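Local structure of protein HIRA (Homo sapiens, 5YJE) at residues 294-305 and 344-355. The protein cooperates with ASF1A as a histone chaperone in replication-independent chromatin assembly, represses histone genes during the cell cycle and supports senescence-associated heterochromatin formation. Residues are numbered along the deposited sequence; the frame is centred on the assembly and turned at random.
Sequences RHWLLVYARYLV and LLKELLPVIGQN
Helices 294-305 and 344-353 run nearly parallel, their axes 25° apart and 9.4 Å from each other at closest approach, and Arg294, Leu298, Arg302 and Val305 of the first face Leu344, Leu348, Val351 and Ile352 of the second. This parallel helix pair belongs to the helical C-terminal part of the HIRA chain, which follows its four-stranded antiparallel sheets. At one end, Arg294 grips Glu347 side-on, NE giving a bond to OE1 (2.6 Å, N-H...O 161°) and NH2 one to OE2 (2.8 Å). Both carboxylate oxygens are approached from their syn sides, although the guanidinium and carboxylate planes are turned 36° from each other. With CG placed opposite the backbone N (chi1 172°) and the chain extended as far as NE, the arginine also lays its methylenes against CD2 of Leu344, while CD1 of Leu298 sits over the centre of one guanidinium face. Replacing Arg294 with an alanine would probably leave the Glu347 carboxylate without its cationic mate and take the CG and CD methylenes away from Leu344 CD2. Further along, CD2 of Leu348 touches both CD2 of Leu298 and CB of Ala301, and lies 3.4 Å from that Ala301 CB. Next comes Val351, whose side chain crosses that of Arg302 at about a right angle: CG1 rests near the backbone CA and CG2 meets the guanidinium edge at NH1. Leu344 and Ile352 also touch helix 310-320, through Leu320 and Cys317, and Ile352 reaches Phe362, joining the pair to helix 359-370. At the far end the second helix gives way to loop, and Asn355, whose OD1 accepts a bond from Arg357 N, packs its CB 3.6 Å from Val305 CG1.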
loop_
_atom_site.group_PDB
_atom_site.type_symbol
_atom_site.label_atom_id
_atom_site.label_comp_id
_atom_site.label_asym_id
_atom_site.label_seq_id
_atom_site.Cartn_x
_atom_site.Cartn_y
_atom_site.Cartn_z
ATOM N N ARG B 294 6.959 -26.141 -2.316
ATOM C CA ARG B 294 7.886 -27.108 -1.745
ATOM C C ARG B 294 8.196 -28.227 -2.738
ATOM O O ARG B 294 9.357 -28.619 -2.905
ATOM C CB ARG B 294 7.312 -27.675 -0.452
ATOM C CG ARG B 294 8.112 -28.827 0.116
ATOM C CD ARG B 294 7.526 -29.362 1.415
ATOM N NE ARG B 294 8.178 -30.612 1.773
ATOM C CZ ARG B 294 7.882 -31.782 1.217
ATOM N NH1 ARG B 294 6.933 -31.856 0.284
ATOM N NH2 ARG B 294 8.533 -32.875 1.591
ATOM N N HIS B 295 7.172 -28.734 -3.422
ATOM C CA HIS B 295 7.379 -29.796 -4.395
ATOM C C HIS B 295 8.357 -29.372 -5.490
ATOM O O HIS B 295 9.355 -30.058 -5.754
ATOM C CB HIS B 295 6.039 -30.198 -5.006
ATOM C CG HIS B 295 6.178 -31.112 -6.178
ATOM N ND1 HIS B 295 6.660 -32.398 -6.059
ATOM C CD2 HIS B 295 5.934 -30.921 -7.496
ATOM C CE1 HIS B 295 6.682 -32.970 -7.250
ATOM N NE2 HIS B 295 6.247 -32.095 -8.139
ATOM N N TRP B 296 8.083 -28.239 -6.142
ATOM C CA TRP B 296 8.924 -27.817 -7.254
ATOM C C TRP B 296 10.311 -27.376 -6.799
ATOM O O TRP B 296 11.289 -27.570 -7.533
ATOM C CB TRP B 296 8.230 -26.710 -8.034
ATOM C CG TRP B 296 7.133 -27.239 -8.843
ATOM C CD1 TRP B 296 5.808 -27.070 -8.629
ATOM C CD2 TRP B 296 7.253 -28.063 -10.011
ATOM N NE1 TRP B 296 5.087 -27.723 -9.595
ATOM C CE2 TRP B 296 5.950 -28.345 -10.455
ATOM C CE3 TRP B 296 8.345 -28.588 -10.726
ATOM C CZ2 TRP B 296 5.696 -29.123 -11.577
ATOM C CZ3 TRP B 296 8.099 -29.354 -11.838
ATOM C CH2 TRP B 296 6.785 -29.613 -12.262
ATOM N N LEU B 297 10.426 -26.778 -5.615
ATOM C CA LEU B 297 11.747 -26.466 -5.093
ATOM C C LEU B 297 12.554 -27.737 -4.900
ATOM O O LEU B 297 13.763 -27.758 -5.158
ATOM C CB LEU B 297 11.645 -25.703 -3.775
ATOM C CG LEU B 297 12.984 -25.385 -3.094
ATOM C CD1 LEU B 297 13.773 -24.337 -3.893
ATOM C CD2 LEU B 297 12.804 -24.943 -1.627
ATOM N N LEU B 298 11.897 -28.819 -4.476
ATOM C CA LEU B 298 12.636 -30.048 -4.219
ATOM C C LEU B 298 13.050 -30.749 -5.515
ATOM O O LEU B 298 14.169 -31.275 -5.616
ATOM C CB LEU B 298 11.812 -30.995 -3.359
ATOM C CG LEU B 298 11.695 -30.337 -1.961
ATOM C CD1 LEU B 298 10.900 -31.157 -0.916
ATOM C CD2 LEU B 298 13.074 -29.848 -1.438
ATOM N N VAL B 299 12.184 -30.741 -6.533
ATOM C CA VAL B 299 12.593 -31.224 -7.851
ATOM C C VAL B 299 13.756 -30.387 -8.379
ATOM O O VAL B 299 14.745 -30.917 -8.896
ATOM C CB VAL B 299 11.390 -31.196 -8.808
ATOM C CG1 VAL B 299 11.843 -31.505 -10.214
ATOM C CG2 VAL B 299 10.295 -32.150 -8.329
ATOM N N TYR B 300 13.652 -29.065 -8.251
ATOM C CA TYR B 300 14.670 -28.173 -8.789
ATOM C C TYR B 300 16.016 -28.405 -8.123
ATOM O O TYR B 300 17.060 -28.408 -8.789
ATOM C CB TYR B 300 14.217 -26.727 -8.609
ATOM C CG TYR B 300 15.230 -25.687 -9.017
ATOM C CD1 TYR B 300 15.684 -25.600 -10.330
ATOM C CD2 TYR B 300 15.715 -24.772 -8.095
ATOM C CE1 TYR B 300 16.609 -24.639 -10.705
ATOM C CE2 TYR B 300 16.641 -23.813 -8.462
ATOM C CZ TYR B 300 17.087 -23.752 -9.753
ATOM O OH TYR B 300 18.001 -22.780 -10.084
ATOM N N ALA B 301 16.014 -28.579 -6.804
ATOM C CA ALA B 301 17.260 -28.833 -6.101
ATOM C C ALA B 301 17.849 -30.173 -6.512
ATOM O O ALA B 301 19.064 -30.284 -6.719
ATOM C CB ALA B 301 17.026 -28.786 -4.596
ATOM N N ARG B 302 17.002 -31.202 -6.638
ATOM C CA ARG B 302 17.481 -32.488 -7.133
ATOM C C ARG B 302 18.154 -32.330 -8.492
ATOM O O ARG B 302 19.212 -32.913 -8.740
ATOM C CB ARG B 302 16.319 -33.485 -7.202
ATOM C CG ARG B 302 16.663 -34.847 -7.812
ATOM C CD ARG B 302 15.786 -35.972 -7.252
ATOM N NE ARG B 302 14.393 -35.564 -7.044
ATOM C CZ ARG B 302 13.866 -35.232 -5.859
ATOM N NH1 ARG B 302 14.616 -35.260 -4.760
ATOM N NH2 ARG B 302 12.589 -34.871 -5.773
ATOM N N TYR B 303 17.567 -31.522 -9.376
ATOM C CA TYR B 303 18.165 -31.299 -10.682
ATOM C C TYR B 303 19.511 -30.605 -10.563
ATOM O O TYR B 303 20.485 -31.025 -11.192
ATOM C CB TYR B 303 17.237 -30.481 -11.572
ATOM C CG TYR B 303 17.726 -30.431 -12.997
ATOM C CD1 TYR B 303 17.658 -31.561 -13.807
ATOM C CD2 TYR B 303 18.264 -29.264 -13.540
ATOM C CE1 TYR B 303 18.095 -31.529 -15.114
ATOM C CE2 TYR B 303 18.716 -29.227 -14.861
ATOM C CZ TYR B 303 18.628 -30.362 -15.635
ATOM O OH TYR B 303 19.052 -30.351 -16.941
ATOM N N LEU B 304 19.572 -29.514 -9.790
ATOM C CA LEU B 304 20.836 -28.803 -9.612
ATOM C C LEU B 304 21.924 -29.740 -9.113
ATOM O O LEU B 304 23.083 -29.635 -9.532
ATOM C CB LEU B 304 20.676 -27.633 -8.638
ATOM C CG LEU B 304 19.693 -26.489 -8.906
ATOM C CD1 LEU B 304 19.739 -25.483 -7.771
ATOM C CD2 LEU B 304 20.010 -25.827 -10.225
ATOM N N VAL B 305 21.568 -30.669 -8.224
ATOM C CA VAL B 305 22.540 -31.641 -7.736
ATOM C C VAL B 305 22.948 -32.604 -8.852
ATOM O O VAL B 305 24.142 -32.843 -9.075
ATOM C CB VAL B 305 21.979 -32.386 -6.510
ATOM C CG1 VAL B 305 22.777 -33.645 -6.244
ATOM C CG2 VAL B 305 21.993 -31.477 -5.280
ATOM N N LEU B 344 13.077 -26.953 5.065
ATOM C CA LEU B 344 13.227 -27.374 3.676
ATOM C C LEU B 344 14.677 -27.688 3.347
ATOM O O LEU B 344 14.960 -28.695 2.688
ATOM C CB LEU B 344 12.688 -26.306 2.729
ATOM C CG LEU B 344 11.159 -26.181 2.768
ATOM C CD1 LEU B 344 10.714 -24.877 2.135
ATOM C CD2 LEU B 344 10.506 -27.370 2.085
ATOM N N LEU B 345 15.610 -26.841 3.801
ATOM C CA LEU B 345 17.030 -27.143 3.629
ATOM C C LEU B 345 17.372 -28.513 4.204
ATOM O O LEU B 345 18.103 -29.301 3.583
ATOM C CB LEU B 345 17.877 -26.063 4.296
ATOM C CG LEU B 345 19.391 -26.266 4.304
ATOM C CD1 LEU B 345 20.026 -26.002 2.937
ATOM C CD2 LEU B 345 20.007 -25.390 5.369
ATOM N N LYS B 346 16.831 -28.817 5.390
ATOM C CA LYS B 346 16.975 -30.152 5.963
ATOM C C LYS B 346 16.388 -31.220 5.043
ATOM O O LYS B 346 16.925 -32.332 4.954
ATOM C CB LYS B 346 16.314 -30.200 7.341
ATOM N N GLU B 347 15.287 -30.910 4.355
ATOM C CA GLU B 347 14.747 -31.865 3.391
ATOM C C GLU B 347 15.606 -31.970 2.137
ATOM O O GLU B 347 15.452 -32.931 1.382
ATOM C CB GLU B 347 13.317 -31.493 2.998
ATOM C CG GLU B 347 12.328 -31.465 4.152
ATOM C CD GLU B 347 10.877 -31.529 3.693
ATOM O OE1 GLU B 347 10.350 -30.503 3.203
ATOM O OE2 GLU B 347 10.260 -32.607 3.831
ATOM N N LEU B 348 16.497 -31.005 1.899
ATOM C CA LEU B 348 17.433 -31.066 0.778
ATOM C C LEU B 348 18.644 -31.931 1.068
ATOM O O LEU B 348 19.002 -32.793 0.258
ATOM C CB LEU B 348 17.913 -29.668 0.394
ATOM C CG LEU B 348 16.837 -28.754 -0.106
ATOM C CD1 LEU B 348 17.452 -27.429 -0.512
ATOM C CD2 LEU B 348 16.289 -29.495 -1.318
ATOM N N LEU B 349 19.301 -31.689 2.203
ATOM C CA LEU B 349 20.629 -32.230 2.459
ATOM C C LEU B 349 20.770 -33.739 2.242
ATOM O O LEU B 349 21.882 -34.189 1.961
ATOM C CB LEU B 349 21.081 -31.844 3.868
ATOM C CG LEU B 349 21.031 -30.335 4.199
ATOM C CD1 LEU B 349 21.974 -30.021 5.356
ATOM C CD2 LEU B 349 21.363 -29.443 3.004
ATOM N N PRO B 350 19.707 -34.568 2.368
ATOM C CA PRO B 350 19.786 -35.925 1.795
ATOM C C PRO B 350 20.257 -35.931 0.343
ATOM O O PRO B 350 21.264 -36.562 -0.012
ATOM C CB PRO B 350 18.340 -36.435 1.904
ATOM C CG PRO B 350 17.826 -35.774 3.131
ATOM C CD PRO B 350 18.553 -34.449 3.279
ATOM N N VAL B 351 19.520 -35.205 -0.502
ATOM C CA VAL B 351 19.799 -35.180 -1.934
ATOM C C VAL B 351 21.176 -34.591 -2.202
ATOM O O VAL B 351 21.930 -35.097 -3.040
ATOM C CB VAL B 351 18.694 -34.395 -2.666
ATOM C CG1 VAL B 351 18.638 -34.786 -4.140
ATOM C CG2 VAL B 351 17.348 -34.610 -1.978
ATOM N N ILE B 352 21.523 -33.509 -1.498
ATOM C CA ILE B 352 22.820 -32.870 -1.696
ATOM C C ILE B 352 23.946 -33.798 -1.252
ATOM O O ILE B 352 25.004 -33.872 -1.891
ATOM C CB ILE B 352 22.866 -31.524 -0.951
ATOM C CG1 ILE B 352 21.755 -30.601 -1.439
ATOM C CG2 ILE B 352 24.231 -30.860 -1.121
ATOM C CD1 ILE B 352 21.611 -29.337 -0.622
ATOM N N GLY B 353 23.737 -34.515 -0.151
ATOM C CA GLY B 353 24.723 -35.478 0.297
ATOM C C GLY B 353 24.893 -36.626 -0.674
ATOM O O GLY B 353 25.986 -37.186 -0.787
ATOM N N GLN B 354 23.830 -36.973 -1.406
ATOM C CA GLN B 354 23.879 -38.077 -2.358
ATOM C C GLN B 354 24.880 -37.851 -3.490
ATOM O O GLN B 354 25.044 -38.739 -4.336
ATOM C CB GLN B 354 22.480 -38.320 -2.938
ATOM N N ASN B 355 25.557 -36.704 -3.523
ATOM C CA ASN B 355 26.490 -36.358 -4.586
ATOM C C ASN B 355 27.848 -36.005 -3.991
ATOM O O ASN B 355 27.931 -35.368 -2.936
ATOM C CB ASN B 355 25.952 -35.188 -5.408
ATOM C CG ASN B 355 26.718 -34.969 -6.692
ATOM O OD1 ASN B 355 27.803 -34.381 -6.690
ATOM N ND2 ASN B 355 26.143 -35.415 -7.808
#